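Local coordinates for protein NADH oxidoreductase (PDB 3PI7) that probably binds NADPH and acts as a quinone-reductase-like oxidoreductase, built from a GroES-like fold and an NAD(P)-binding Rossmann fold, at residues Ala109-Gly113 with Tyr123-Glu127; Glu141-Ala145 with Gly315-Thr319; Leu151-Met156 with Phe288-Met294; Phe190-Val194 with Val228-Pro234; Val321-Leu327 with Gly343-Pro349. All coordinates share one frame; numbering follows the deposited sequence.

Contact 1 (Ala109-Gly113 with Tyr123-Glu127); sequences AFATG and YAVAE
Phe110, in a strand, and Thr112, just past its end, reach onto two alanine methyls, Ala124 and Ala126, of a strand that runs almost at right angles to the first, 82° between the two directions. The Phe110 side chain takes the least roomy of its three staggered positions, with CG lodged between the backbone N and the carbonyl carbon (chi1 65°). From there the ring extends along the second strand, and CE2 lies 3.7 Å from Ala124 CB, while the root of the side chain, CB, sits 4.1 Å from Ala126 CB. Both methyls meet the aromatic group obliquely. In Thr112 the hydroxyl takes that position, and CG2, beside the backbone N, meets the Phe110 ring edge in plane and Val125 O at 3.7 Å. Its OG1 goes elsewhere, to the backbone oxygen of Gly84. The closest approach of the contact is Ala126 CB to Ala111 O, 3.4 Å. Beside it a water bridges the two backbones, donating to Ala111 O at 2.7 Å and accepting from Glu127 N at 2.8 Å. Two strands that cross like this cannot pair along their length, and the Phe110 ring, methyls and a water do the joining. Within the GroES-like domain, strand 107-111 pairs with strands 86-94 and 131-133, strand 123-127 pairs with strand 51-56, and Phe110 fills the angle between them, touching Ile54 and Cys131.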
# COMPACT_ATOMS: atom_id res chain seq x y z
N ALA A 109 -21.78 -27.47 -0.74
CA ALA A 109 -21.68 -26.02 -0.57
C ALA A 109 -21.10 -25.56 -1.89
O ALA A 109 -20.25 -26.27 -2.45
CB ALA A 109 -20.75 -25.69 0.59
N PHE A 110 -21.55 -24.43 -2.45
CA PHE A 110 -20.98 -24.07 -3.73
C PHE A 110 -20.79 -22.56 -3.86
O PHE A 110 -21.51 -21.81 -3.21
CB PHE A 110 -21.82 -24.59 -4.89
CG PHE A 110 -23.19 -23.96 -4.96
CD1 PHE A 110 -24.25 -24.50 -4.24
CD2 PHE A 110 -23.42 -22.85 -5.76
CE1 PHE A 110 -25.52 -23.90 -4.28
CE2 PHE A 110 -24.67 -22.24 -5.78
CZ PHE A 110 -25.71 -22.78 -5.06
N ALA A 111 -19.89 -22.17 -4.75
CA ALA A 111 -19.62 -20.78 -5.09
C ALA A 111 -19.77 -20.70 -6.60
O ALA A 111 -19.20 -21.52 -7.33
CB ALA A 111 -18.21 -20.37 -4.63
N THR A 112 -20.62 -19.81 -7.07
CA THR A 112 -20.92 -19.73 -8.50
C THR A 112 -19.84 -19.03 -9.30
O THR A 112 -19.74 -19.27 -10.51
CB THR A 112 -22.28 -19.04 -8.70
OG1 THR A 112 -22.23 -17.75 -8.10
CG2 THR A 112 -23.40 -19.82 -8.07
N GLY A 113 -19.02 -18.21 -8.62
CA GLY A 113 -17.90 -17.50 -9.22
C GLY A 113 -18.28 -16.76 -10.48
O GLY A 113 -19.13 -15.87 -10.43
N TYR A 123 -32.07 -23.29 -9.43
CA TYR A 123 -30.91 -24.02 -9.94
C TYR A 123 -29.80 -23.04 -10.24
O TYR A 123 -30.05 -22.01 -10.88
CB TYR A 123 -31.26 -24.82 -11.22
CG TYR A 123 -32.34 -25.85 -10.95
CD1 TYR A 123 -33.69 -25.49 -10.92
CD2 TYR A 123 -32.00 -27.15 -10.58
CE1 TYR A 123 -34.67 -26.39 -10.51
CE2 TYR A 123 -32.98 -28.07 -10.19
CZ TYR A 123 -34.31 -27.68 -10.17
OH TYR A 123 -35.28 -28.56 -9.77
N ALA A 124 -28.58 -23.38 -9.82
CA ALA A 124 -27.39 -22.54 -10.06
C ALA A 124 -26.36 -23.37 -10.78
O ALA A 124 -26.47 -24.60 -10.80
CB ALA A 124 -26.83 -22.03 -8.73
N VAL A 125 -25.39 -22.71 -11.40
CA VAL A 125 -24.29 -23.43 -12.04
C VAL A 125 -23.00 -23.06 -11.31
O VAL A 125 -22.78 -21.88 -11.02
CB VAL A 125 -24.20 -23.14 -13.56
CG1 VAL A 125 -22.96 -23.79 -14.17
CG2 VAL A 125 -25.46 -23.60 -14.27
N ALA A 126 -22.18 -24.05 -11.01
CA ALA A 126 -20.88 -23.78 -10.43
C ALA A 126 -19.87 -24.67 -11.09
O ALA A 126 -20.22 -25.75 -11.59
CB ALA A 126 -20.92 -24.02 -8.90
N GLU A 127 -18.60 -24.28 -11.03
CA GLU A 127 -17.51 -25.19 -11.44
C GLU A 127 -17.49 -26.34 -10.48
O GLU A 127 -17.74 -26.13 -9.28
CB GLU A 127 -16.15 -24.45 -11.37
CG GLU A 127 -16.02 -23.37 -12.41
CD GLU A 127 -16.03 -23.85 -13.85
OE1 GLU A 127 -15.59 -25.00 -14.10
OE2 GLU A 127 -16.57 -23.13 -14.71
O HOH W 1 -18.19 -21.72 -9.85

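Contact 2 (Glu141-Ala145 with Gly315-Thr319); sequences EDGAA and GRWST
Thr319 holds Asp142 by two donors at once, its backbone N and its hydroxyl, both directed at the same carboxylate oxygen. Thr319 N to Asp142 OD1 is 3.2 Å with an N-H...O angle of 153°, and it meets the oxygen nearly end-on, in line with the C-O bond. Thr319 OG1 donates to Asp142 OD1 over the same 3.2 Å but uses the anti lone pair, the one turned away from OD2. The second carboxylate oxygen is not idle: a water donates to Asp142 OD2 at 2.7 Å, and in one of the two conformers of Ser318 it also links to that serine's OG. With CG beside its own backbone N (chi1 -71°), the aspartate leans from the short helix toward the loop. Beside the polar group, Ala145 CB and Thr319 CG2 make a looser apolar contact at 4.1 Å. Glu141 O is less well served, since the contact buries it and it finds no partner in the model. An alanine in place of Asp142 would probably leave the Thr319 amide and hydroxyl without their shared acceptor and free the loop to shift. Phe312 of helix 298-313 packs against both Asp142 and Thr319. Three donors, one of them water, share the two oxygens, which would be expected to favour the ionised carboxylate and to hold the loop after helix 298-313 onto this short helix.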
# COMPACT_ATOMS: atom_id res chain seq x y z
N GLU A 141 -27.78 -25.83 6.86
CA GLU A 141 -27.64 -24.40 7.18
C GLU A 141 -26.16 -23.98 7.30
O GLU A 141 -25.83 -22.79 7.17
CB GLU A 141 -28.38 -24.07 8.50
CG GLU A 141 -29.90 -24.19 8.42
CD GLU A 141 -30.51 -25.56 8.68
OE1 GLU A 141 -29.78 -26.58 8.64
OE2 GLU A 141 -31.74 -25.61 8.92
N ASP A 142 -25.28 -24.95 7.57
CA ASP A 142 -23.84 -24.70 7.71
C ASP A 142 -23.23 -24.64 6.28
O ASP A 142 -22.39 -23.77 5.98
CB ASP A 142 -23.19 -25.76 8.61
CG ASP A 142 -23.59 -25.59 10.07
OD1 ASP A 142 -23.75 -24.42 10.52
OD2 ASP A 142 -23.76 -26.63 10.77
N GLY A 143 -23.76 -25.50 5.41
CA GLY A 143 -23.36 -25.56 4.01
C GLY A 143 -23.59 -24.30 3.20
O GLY A 143 -22.79 -24.01 2.32
N ALA A 144 -24.68 -23.55 3.45
CA ALA A 144 -25.01 -22.40 2.62
C ALA A 144 -24.05 -21.24 2.79
O ALA A 144 -23.95 -20.43 1.89
CB ALA A 144 -26.43 -21.92 2.87
N ALA A 145 -23.34 -21.18 3.91
CA ALA A 145 -22.39 -20.11 4.18
C ALA A 145 -20.99 -20.67 4.53
O ALA A 145 -20.21 -20.00 5.18
CB ALA A 145 -22.92 -19.26 5.32
N GLY A 315 -18.43 -29.10 15.56
CA GLY A 315 -19.05 -28.13 16.46
C GLY A 315 -18.32 -26.85 16.76
O GLY A 315 -18.93 -25.96 17.37
N ARG A 316 -17.03 -26.71 16.34
CA ARG A 316 -16.29 -25.46 16.59
C ARG A 316 -16.95 -24.27 15.89
O ARG A 316 -16.94 -23.15 16.42
CB ARG A 316 -14.82 -25.56 16.15
CG ARG A 316 -13.89 -26.09 17.24
CD ARG A 316 -12.50 -26.34 16.69
NE ARG A 316 -12.50 -27.37 15.65
CZ ARG A 316 -11.47 -27.64 14.85
NH1 ARG A 316 -10.35 -26.94 14.96
NH2 ARG A 316 -11.57 -28.59 13.93
N TRP A 317 -17.54 -24.52 14.68
CA TRP A 317 -18.25 -23.48 13.92
C TRP A 317 -19.68 -23.89 13.67
O TRP A 317 -19.93 -25.05 13.29
CB TRP A 317 -17.57 -23.19 12.57
CG TRP A 317 -16.55 -22.09 12.55
CD1 TRP A 317 -16.38 -21.12 13.49
CD2 TRP A 317 -15.63 -21.79 11.49
NE1 TRP A 317 -15.36 -20.28 13.12
CE2 TRP A 317 -14.89 -20.66 11.89
CE3 TRP A 317 -15.33 -22.39 10.26
CZ2 TRP A 317 -13.87 -20.10 11.10
CZ3 TRP A 317 -14.31 -21.85 9.48
CH2 TRP A 317 -13.59 -20.72 9.91
N SER A 318 -20.64 -22.97 13.87
CA SER A 318 -22.08 -23.20 13.59
C SER A 318 -22.78 -21.86 13.34
O SER A 318 -22.90 -21.04 14.26
CB SER A 318 -22.76 -23.99 14.72
OG SER A 318 -24.04 -24.44 14.30
N THR A 319 -23.23 -21.64 12.08
CA THR A 319 -23.86 -20.40 11.58
C THR A 319 -25.20 -20.13 12.29
O THR A 319 -26.01 -21.06 12.43
CB THR A 319 -24.06 -20.51 10.05
OG1 THR A 319 -23.10 -21.43 9.50
CG2 THR A 319 -23.94 -19.16 9.34
O HOH W 2 -24.02 -27.28 13.41

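Contact 3 (Leu151-Met156 with Phe288-Met294); sequences LTAIAM and FWLSEWM
Ala155 presses its methyl squarely onto the indole of Trp293, and Met156 covers the ring of Phe288; this is the dense part of the contact. Ala155 CB stands 3.6 Å from the centroid of the five-membered ring of Trp293, a CH-pi contact over the face, and the same methyl lies 3.6 Å from Phe288 CZ, wedged between two aromatic groups. Selenomethionine Met156 lays CG over the centre of the Phe288 ring, only 8° off the normal. SE stays beside the ring, 3.7 Å from Phe288 CD1, a Met-aromatic contact. Phe288 CG is anti to the backbone N (chi1 178°), which projects the ring at the helix. Thr152 adds CG2 against Phe288 CE1 at 3.9 Å, while its OG1 is bonded to the backbone of Val148 and lies against Leu290 CD2. Toward Leu151 the contact is less well defined: Leu151 CB meets Leu290 CD1 at 3.9 Å, but Met294, which crosses Leu151, is modelled in two conformers. The solvent side is beside the indole, where a water donates to Ala155 O at 2.7 Å and accepts only weakly from Trp293 NE1. The segments 151-156 and 290-294 run at 64° to each other, on helices 148-163 and 290-296. Helix 176-188 lies against Thr152 and Met156, helix 298-313 against Leu151, Trp293 and Met294, and Trp289, just before the second helix, reaches Phe280 of the second subunit edge-to-face.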
# COMPACT_ATOMS: atom_id res chain seq x y z
N LEU A 151 -13.71 -19.38 4.49
CA LEU A 151 -12.40 -19.47 3.85
C LEU A 151 -11.69 -18.15 3.88
O LEU A 151 -10.48 -18.15 4.03
CB LEU A 151 -12.48 -20.01 2.42
CG LEU A 151 -13.06 -21.44 2.35
CD1 LEU A 151 -13.16 -21.89 0.92
CD2 LEU A 151 -12.18 -22.45 3.16
N THR A 152 -12.43 -17.02 3.80
CA THR A 152 -11.79 -15.71 3.93
C THR A 152 -11.25 -15.56 5.34
O THR A 152 -10.16 -15.01 5.52
CB THR A 152 -12.80 -14.59 3.62
OG1 THR A 152 -13.35 -14.82 2.33
CG2 THR A 152 -12.17 -13.20 3.66
N ALA A 153 -12.00 -16.06 6.35
CA ALA A 153 -11.55 -15.94 7.74
C ALA A 153 -10.28 -16.72 7.95
O ALA A 153 -9.36 -16.24 8.61
CB ALA A 153 -12.61 -16.44 8.72
N ILE A 154 -10.22 -17.94 7.43
CA ILE A 154 -9.02 -18.75 7.59
C ILE A 154 -7.86 -18.08 6.89
O ILE A 154 -6.80 -17.93 7.49
CB ILE A 154 -9.26 -20.19 7.07
CG1 ILE A 154 -10.25 -20.91 8.03
CG2 ILE A 154 -7.91 -20.99 6.92
CD1 ILE A 154 -10.89 -22.20 7.44
N ALA A 155 -8.06 -17.68 5.64
CA ALA A 155 -6.96 -17.11 4.87
C ALA A 155 -6.44 -15.80 5.49
O ALA A 155 -5.24 -15.62 5.57
CB ALA A 155 -7.41 -16.88 3.44
N MSE A 156 -7.33 -14.92 5.95
CA MSE A 156 -6.90 -13.65 6.51
C MSE A 156 -6.38 -13.81 7.93
O MSE A 156 -5.42 -13.15 8.28
CB MSE A 156 -8.03 -12.61 6.43
CG MSE A 156 -8.32 -12.21 4.98
SE MSE A 156 -9.27 -10.49 4.79
CE MSE A 156 -10.42 -10.90 6.18
N PHE A 288 -6.89 -7.82 -0.32
CA PHE A 288 -7.08 -9.25 -0.19
C PHE A 288 -8.33 -9.60 -0.96
O PHE A 288 -9.36 -8.98 -0.74
CB PHE A 288 -7.22 -9.67 1.29
CG PHE A 288 -7.46 -11.16 1.38
CD1 PHE A 288 -8.76 -11.67 1.31
CD2 PHE A 288 -6.40 -12.04 1.46
CE1 PHE A 288 -8.98 -13.05 1.36
CE2 PHE A 288 -6.62 -13.43 1.50
CZ PHE A 288 -7.91 -13.91 1.42
N TRP A 289 -8.24 -10.66 -1.77
CA TRP A 289 -9.35 -11.17 -2.56
C TRP A 289 -9.32 -12.68 -2.47
O TRP A 289 -8.32 -13.29 -2.82
CB TRP A 289 -9.22 -10.69 -4.00
CG TRP A 289 -10.36 -11.04 -4.91
CD1 TRP A 289 -11.63 -11.39 -4.57
CD2 TRP A 289 -10.32 -10.99 -6.34
NE1 TRP A 289 -12.37 -11.63 -5.71
CE2 TRP A 289 -11.58 -11.42 -6.81
CE3 TRP A 289 -9.31 -10.70 -7.27
CZ2 TRP A 289 -11.89 -11.46 -8.17
CZ3 TRP A 289 -9.62 -10.75 -8.62
CH2 TRP A 289 -10.89 -11.14 -9.06
N LEU A 290 -10.37 -13.27 -1.88
CA LEU A 290 -10.37 -14.74 -1.68
C LEU A 290 -10.14 -15.50 -2.99
O LEU A 290 -9.31 -16.42 -3.00
CB LEU A 290 -11.67 -15.17 -1.00
CG LEU A 290 -11.81 -16.69 -0.76
CD1 LEU A 290 -10.74 -17.25 0.20
CD2 LEU A 290 -13.20 -17.02 -0.36
N SER A 291 -10.78 -15.07 -4.10
CA SER A 291 -10.57 -15.74 -5.40
C SER A 291 -9.10 -15.73 -5.79
O SER A 291 -8.59 -16.76 -6.24
CB SER A 291 -11.41 -15.11 -6.50
OG SER A 291 -12.80 -15.19 -6.19
N GLU A 292 -8.38 -14.60 -5.55
CA GLU A 292 -6.96 -14.52 -5.85
C GLU A 292 -6.14 -15.39 -4.92
O GLU A 292 -5.24 -16.08 -5.40
CB GLU A 292 -6.44 -13.06 -5.82
CG GLU A 292 -5.00 -12.92 -6.27
CD GLU A 292 -4.59 -13.37 -7.67
OE1 GLU A 292 -5.49 -13.63 -8.51
OE2 GLU A 292 -3.37 -13.42 -7.92
N TRP A 293 -6.46 -15.42 -3.62
CA TRP A 293 -5.75 -16.21 -2.64
C TRP A 293 -5.82 -17.71 -3.03
O TRP A 293 -4.81 -18.38 -2.97
CB TRP A 293 -6.33 -15.97 -1.24
CG TRP A 293 -5.67 -16.77 -0.16
CD1 TRP A 293 -4.56 -16.44 0.56
CD2 TRP A 293 -6.08 -18.07 0.30
NE1 TRP A 293 -4.26 -17.45 1.46
CE2 TRP A 293 -5.17 -18.46 1.31
CE3 TRP A 293 -7.17 -18.90 0.01
CZ2 TRP A 293 -5.30 -19.67 2.01
CZ3 TRP A 293 -7.26 -20.12 0.66
CH2 TRP A 293 -6.33 -20.50 1.63
N MSE A 294 -7.01 -18.17 -3.48
CA MSE A 294 -7.21 -19.56 -3.90
C MSE A 294 -6.40 -19.90 -5.12
O MSE A 294 -5.92 -21.03 -5.23
CB MSE A 294 -8.67 -19.83 -4.18
CG MSE A 294 -9.42 -20.27 -2.97
SE MSE A 294 -11.23 -20.27 -3.49
CE MSE A 294 -11.98 -20.23 -1.82
O HOH W 3 -3.14 -16.14 4.02

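Contact 4 (Phe190-Val194 with Val228-Pro234); sequences FRPIV and VMKAEQP
The guanidinium of Arg191 and the carboxylate of Glu232 lie edge to edge and almost coplanar, their planes 17° apart. Arg191 grips side-on: NE donates to Glu232 OE1 at 2.9 Å and NH2 to Glu232 OE2, also at 2.9 Å, the latter nearly straight (172°) and on the syn lone pair. The arginine chain is bent at chi3 (66°), which swings this edge round to the glutamate. Next to the salt bridge lies an apolar patch centred on Ile193. Its CD1 touches Glu232 CB at 3.7 Å and Pro234 CG at 3.8 Å, its CG2 meets the methyl of selenomethionine Met229, and Val228 closes in tip to tip. A glutamine in place of Glu232 would probably leave the Arg191 charge without its mate and weaken the hold on His212, which bonds to OE2. Strand 191-196 and helix 221-232, both of the Rossmann domain, are thus joined by apolar packing inside and, at the exposed rim, by a two-pronged salt bridge whose carboxylate also serves His212.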
# COMPACT_ATOMS: atom_id res chain seq x y z
N PHE A 190 -5.01 -14.47 20.20
CA PHE A 190 -4.83 -13.21 19.52
C PHE A 190 -5.87 -12.22 20.08
O PHE A 190 -6.84 -12.62 20.75
CB PHE A 190 -4.91 -13.35 18.00
CG PHE A 190 -3.65 -13.96 17.44
CD1 PHE A 190 -3.43 -15.34 17.50
CD2 PHE A 190 -2.70 -13.18 16.80
CE1 PHE A 190 -2.27 -15.90 16.99
CE2 PHE A 190 -1.53 -13.74 16.29
CZ PHE A 190 -1.33 -15.11 16.36
N ARG A 191 -5.63 -10.93 19.87
CA ARG A 191 -6.39 -9.84 20.48
C ARG A 191 -6.98 -8.92 19.44
O ARG A 191 -6.37 -7.95 19.05
CB ARG A 191 -5.47 -9.08 21.42
CG ARG A 191 -5.04 -9.93 22.59
CD ARG A 191 -3.96 -9.25 23.41
NE ARG A 191 -4.44 -8.03 24.07
CZ ARG A 191 -5.04 -8.01 25.26
NH1 ARG A 191 -5.29 -9.15 25.91
NH2 ARG A 191 -5.42 -6.86 25.80
N PRO A 192 -8.24 -9.17 19.07
CA PRO A 192 -8.85 -8.35 18.03
C PRO A 192 -9.22 -6.97 18.53
O PRO A 192 -9.75 -6.83 19.62
CB PRO A 192 -10.11 -9.14 17.63
CG PRO A 192 -9.88 -10.51 18.16
CD PRO A 192 -9.07 -10.34 19.39
N ILE A 193 -8.98 -5.97 17.69
CA ILE A 193 -9.37 -4.59 17.97
C ILE A 193 -10.38 -4.32 16.89
O ILE A 193 -9.99 -4.31 15.72
CB ILE A 193 -8.16 -3.64 17.92
CG1 ILE A 193 -7.12 -3.97 19.02
CG2 ILE A 193 -8.59 -2.15 17.95
CD1 ILE A 193 -5.68 -3.44 18.63
N VAL A 194 -11.65 -4.09 17.23
CA VAL A 194 -12.61 -3.91 16.17
C VAL A 194 -13.40 -2.64 16.35
O VAL A 194 -13.57 -2.18 17.47
CB VAL A 194 -13.56 -5.14 16.00
CG1 VAL A 194 -12.77 -6.44 15.83
CG2 VAL A 194 -14.56 -5.25 17.14
N VAL A 228 -5.28 2.88 22.34
CA VAL A 228 -5.33 1.43 22.08
C VAL A 228 -4.14 1.01 21.18
O VAL A 228 -3.54 -0.04 21.41
CB VAL A 228 -6.70 1.03 21.48
CG1 VAL A 228 -6.71 -0.46 21.10
CG2 VAL A 228 -7.82 1.32 22.49
N MSE A 229 -3.84 1.79 20.13
CA MSE A 229 -2.71 1.47 19.26
C MSE A 229 -1.42 1.44 20.04
O MSE A 229 -0.61 0.57 19.80
CB MSE A 229 -2.57 2.47 18.11
CG MSE A 229 -3.72 2.47 17.18
SE MSE A 229 -4.12 0.81 16.35
CE MSE A 229 -5.64 0.27 17.45
N LYS A 230 -1.23 2.38 20.98
CA LYS A 230 -0.00 2.43 21.78
C LYS A 230 0.07 1.19 22.69
O LYS A 230 1.12 0.58 22.81
CB LYS A 230 0.07 3.72 22.61
CG LYS A 230 1.38 3.89 23.38
CD LYS A 230 1.50 5.24 24.09
CE LYS A 230 2.67 5.31 25.05
NZ LYS A 230 3.99 5.39 24.35
N ALA A 231 -1.07 0.84 23.30
CA ALA A 231 -1.13 -0.26 24.26
C ALA A 231 -0.97 -1.64 23.60
O ALA A 231 -0.30 -2.53 24.14
CB ALA A 231 -2.45 -0.20 25.02
N GLU A 232 -1.52 -1.80 22.39
CA GLU A 232 -1.60 -3.13 21.75
C GLU A 232 -0.58 -3.36 20.64
O GLU A 232 -0.28 -4.52 20.35
CB GLU A 232 -3.01 -3.35 21.18
CG GLU A 232 -4.10 -3.41 22.25
CD GLU A 232 -4.09 -4.60 23.20
OE1 GLU A 232 -3.46 -5.62 22.87
OE2 GLU A 232 -4.75 -4.50 24.26
N GLN A 233 -0.14 -2.29 19.97
CA GLN A 233 0.86 -2.32 18.87
C GLN A 233 0.50 -3.34 17.75
O GLN A 233 1.35 -4.16 17.37
CB GLN A 233 2.24 -2.64 19.44
CG GLN A 233 2.75 -1.59 20.43
CD GLN A 233 3.23 -0.35 19.71
OE1 GLN A 233 2.54 0.67 19.65
NE2 GLN A 233 4.38 -0.45 19.08
N PRO A 234 -0.73 -3.32 17.22
CA PRO A 234 -1.04 -4.26 16.12
C PRO A 234 -0.31 -3.91 14.83
O PRO A 234 -0.03 -2.75 14.58
CB PRO A 234 -2.56 -4.03 15.91
CG PRO A 234 -2.77 -2.60 16.30
CD PRO A 234 -1.88 -2.43 17.51

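Contact 5 (Val321-Leu327 with Gly343-Pro349); sequences VTAVVPL and GKVFIRP
Gly343 opens the second strand's approach with Thr322 CG2 against its CA at 3.7 Å; a CB here would run into that methyl, and the positive phi also suits glycine. Lys344 turns its side chain away, to Asn62, but its carbonyl oxygen accepts from Thr322 N at 2.9 Å and, weakly, from Thr322 OG1. Val345 then puts CG1 against Val325 CG2 at 3.7 Å, on the face of the sheet that also carries Ala323 and Ile347. Phe346 is bonded through both backbone groups: its N donates to Ala323 O, and its O receives Val325 N at 2.7 Å, nearly straight at 173°. With CG beside the backbone N (chi1 -64°), its ring has Ala323 O at the edge and lies crosswise to Val321, whose CB is 3.8 Å from Phe346 CE1. Ile347 offers CG2 to Leu327. Arg348 donates N to Val325 O at 2.8 Å and accepts from Leu327 N, while its CB meets Val324 CG1 at 3.7 Å before the side chain, modelled in two conformers, leaves the contact. Pro349, the C-terminus, sets CA 3.8 Å from Leu327 CB, and its carboxylate forms a salt bridge with Lys12. The bonds make a parallel pair, the two strands of a beta-alpha-beta unit linked by helix 327-338, which touches Ala323 and Val345. Strand 345-348 also pairs antiparallel with strand 58-60, and strand 10-16 packs on Leu327 and Ile347.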
# COMPACT_ATOMS: atom_id res chain seq x y z
N VAL A 321 -27.61 -16.36 11.69
CA VAL A 321 -28.80 -16.62 10.87
C VAL A 321 -30.02 -15.84 11.45
O VAL A 321 -30.78 -16.37 12.27
CB VAL A 321 -29.07 -18.15 10.65
CG1 VAL A 321 -28.83 -18.98 11.91
CG2 VAL A 321 -30.44 -18.43 10.03
N THR A 322 -30.18 -14.56 11.04
CA THR A 322 -31.32 -13.78 11.52
C THR A 322 -32.60 -14.15 10.77
O THR A 322 -33.65 -14.23 11.41
CB THR A 322 -31.11 -12.26 11.46
OG1 THR A 322 -30.38 -11.89 10.29
CG2 THR A 322 -30.47 -11.71 12.72
N ALA A 323 -32.53 -14.39 9.43
CA ALA A 323 -33.72 -14.68 8.66
C ALA A 323 -33.50 -15.59 7.46
O ALA A 323 -32.49 -15.48 6.76
CB ALA A 323 -34.30 -13.36 8.16
N VAL A 324 -34.50 -16.44 7.20
CA VAL A 324 -34.59 -17.26 5.99
C VAL A 324 -35.75 -16.65 5.20
O VAL A 324 -36.90 -16.64 5.65
CB VAL A 324 -34.76 -18.77 6.23
CG1 VAL A 324 -34.90 -19.48 4.90
CG2 VAL A 324 -33.58 -19.35 6.99
N VAL A 325 -35.42 -16.06 4.06
CA VAL A 325 -36.43 -15.39 3.25
C VAL A 325 -36.80 -16.27 2.08
O VAL A 325 -35.90 -16.58 1.30
CB VAL A 325 -35.95 -13.99 2.74
CG1 VAL A 325 -37.10 -13.23 2.10
CG2 VAL A 325 -35.34 -13.17 3.88
N PRO A 326 -38.10 -16.57 1.86
CA PRO A 326 -38.49 -17.31 0.66
C PRO A 326 -38.09 -16.52 -0.56
O PRO A 326 -38.15 -15.27 -0.54
CB PRO A 326 -40.02 -17.37 0.77
CG PRO A 326 -40.31 -17.22 2.22
CD PRO A 326 -39.29 -16.25 2.69
N LEU A 327 -37.72 -17.21 -1.63
CA LEU A 327 -37.32 -16.50 -2.85
C LEU A 327 -38.45 -15.58 -3.33
O LEU A 327 -38.17 -14.48 -3.81
CB LEU A 327 -36.92 -17.47 -3.96
CG LEU A 327 -36.24 -16.84 -5.19
CD1 LEU A 327 -35.12 -17.71 -5.68
CD2 LEU A 327 -37.24 -16.58 -6.30
N GLY A 343 -26.35 -11.20 12.63
CA GLY A 343 -26.94 -12.29 11.87
C GLY A 343 -26.93 -12.13 10.35
O GLY A 343 -26.96 -11.02 9.82
N LYS A 344 -26.90 -13.27 9.66
CA LYS A 344 -26.89 -13.40 8.21
C LYS A 344 -28.32 -13.69 7.67
O LYS A 344 -29.11 -14.38 8.33
CB LYS A 344 -25.93 -14.53 7.82
CG LYS A 344 -25.41 -14.45 6.39
CD LYS A 344 -24.33 -15.50 6.14
CE LYS A 344 -23.86 -15.37 4.73
NZ LYS A 344 -22.56 -16.04 4.47
N VAL A 345 -28.62 -13.17 6.48
CA VAL A 345 -29.91 -13.39 5.83
C VAL A 345 -29.69 -14.44 4.72
O VAL A 345 -28.68 -14.41 4.03
CB VAL A 345 -30.52 -12.06 5.29
CG1 VAL A 345 -31.85 -12.29 4.59
CG2 VAL A 345 -30.70 -11.04 6.43
N PHE A 346 -30.62 -15.39 4.60
CA PHE A 346 -30.56 -16.44 3.57
C PHE A 346 -31.80 -16.37 2.71
O PHE A 346 -32.84 -15.89 3.17
CB PHE A 346 -30.45 -17.82 4.21
CG PHE A 346 -29.19 -18.02 5.00
CD1 PHE A 346 -29.10 -17.60 6.33
CD2 PHE A 346 -28.06 -18.57 4.40
CE1 PHE A 346 -27.91 -17.75 7.05
CE2 PHE A 346 -26.88 -18.74 5.13
CZ PHE A 346 -26.80 -18.32 6.44
N ILE A 347 -31.68 -16.84 1.46
CA ILE A 347 -32.79 -16.94 0.53
C ILE A 347 -33.09 -18.44 0.35
O ILE A 347 -32.16 -19.22 0.14
CB ILE A 347 -32.46 -16.21 -0.81
CG1 ILE A 347 -32.32 -14.70 -0.57
CG2 ILE A 347 -33.53 -16.47 -1.89
CD1 ILE A 347 -31.74 -13.85 -1.79
N ARG A 348 -34.38 -18.83 0.47
CA ARG A 348 -34.79 -20.21 0.27
C ARG A 348 -35.64 -20.32 -0.99
O ARG A 348 -36.80 -19.89 -1.01
CB ARG A 348 -35.54 -20.77 1.49
CG ARG A 348 -35.81 -22.26 1.37
CD ARG A 348 -36.75 -22.73 2.47
NE ARG A 348 -37.20 -24.09 2.19
CZ ARG A 348 -38.11 -24.74 2.90
NH1 ARG A 348 -38.68 -24.17 3.95
NH2 ARG A 348 -38.46 -25.98 2.57
N PRO A 349 -35.08 -20.87 -2.08
CA PRO A 349 -35.87 -21.03 -3.32
C PRO A 349 -37.00 -22.06 -3.16
O PRO A 349 -36.84 -23.02 -2.35
CB PRO A 349 -34.83 -21.51 -4.34
CG PRO A 349 -33.50 -21.16 -3.75
CD PRO A 349 -33.70 -21.38 -2.28
OXT PRO A 349 -38.05 -21.91 -3.82

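Overall arrangement
Contacts 1, 2 and 5 gather at the GroES-like end of the chain, and contact 4 lies in the Rossmann part, its centre about 38 Å from that of contact 1. Contact 2 is the meeting point: Ala109 CB of contact 1 lies 3.2 Å from Gly143 O, Trp317 packs on Ile154 of contact 3 (CH2 to CG1 3.8 Å), and Phe346 of contact 5 sets CE2 3.9 Å from Ala144 CB. Contact 3 comes within about 9 Å of contact 4, nearest atoms. Glycerol, probably from the crystallisation liquor, lies near Thr112 of contact 1 and near Val228 of contact 4.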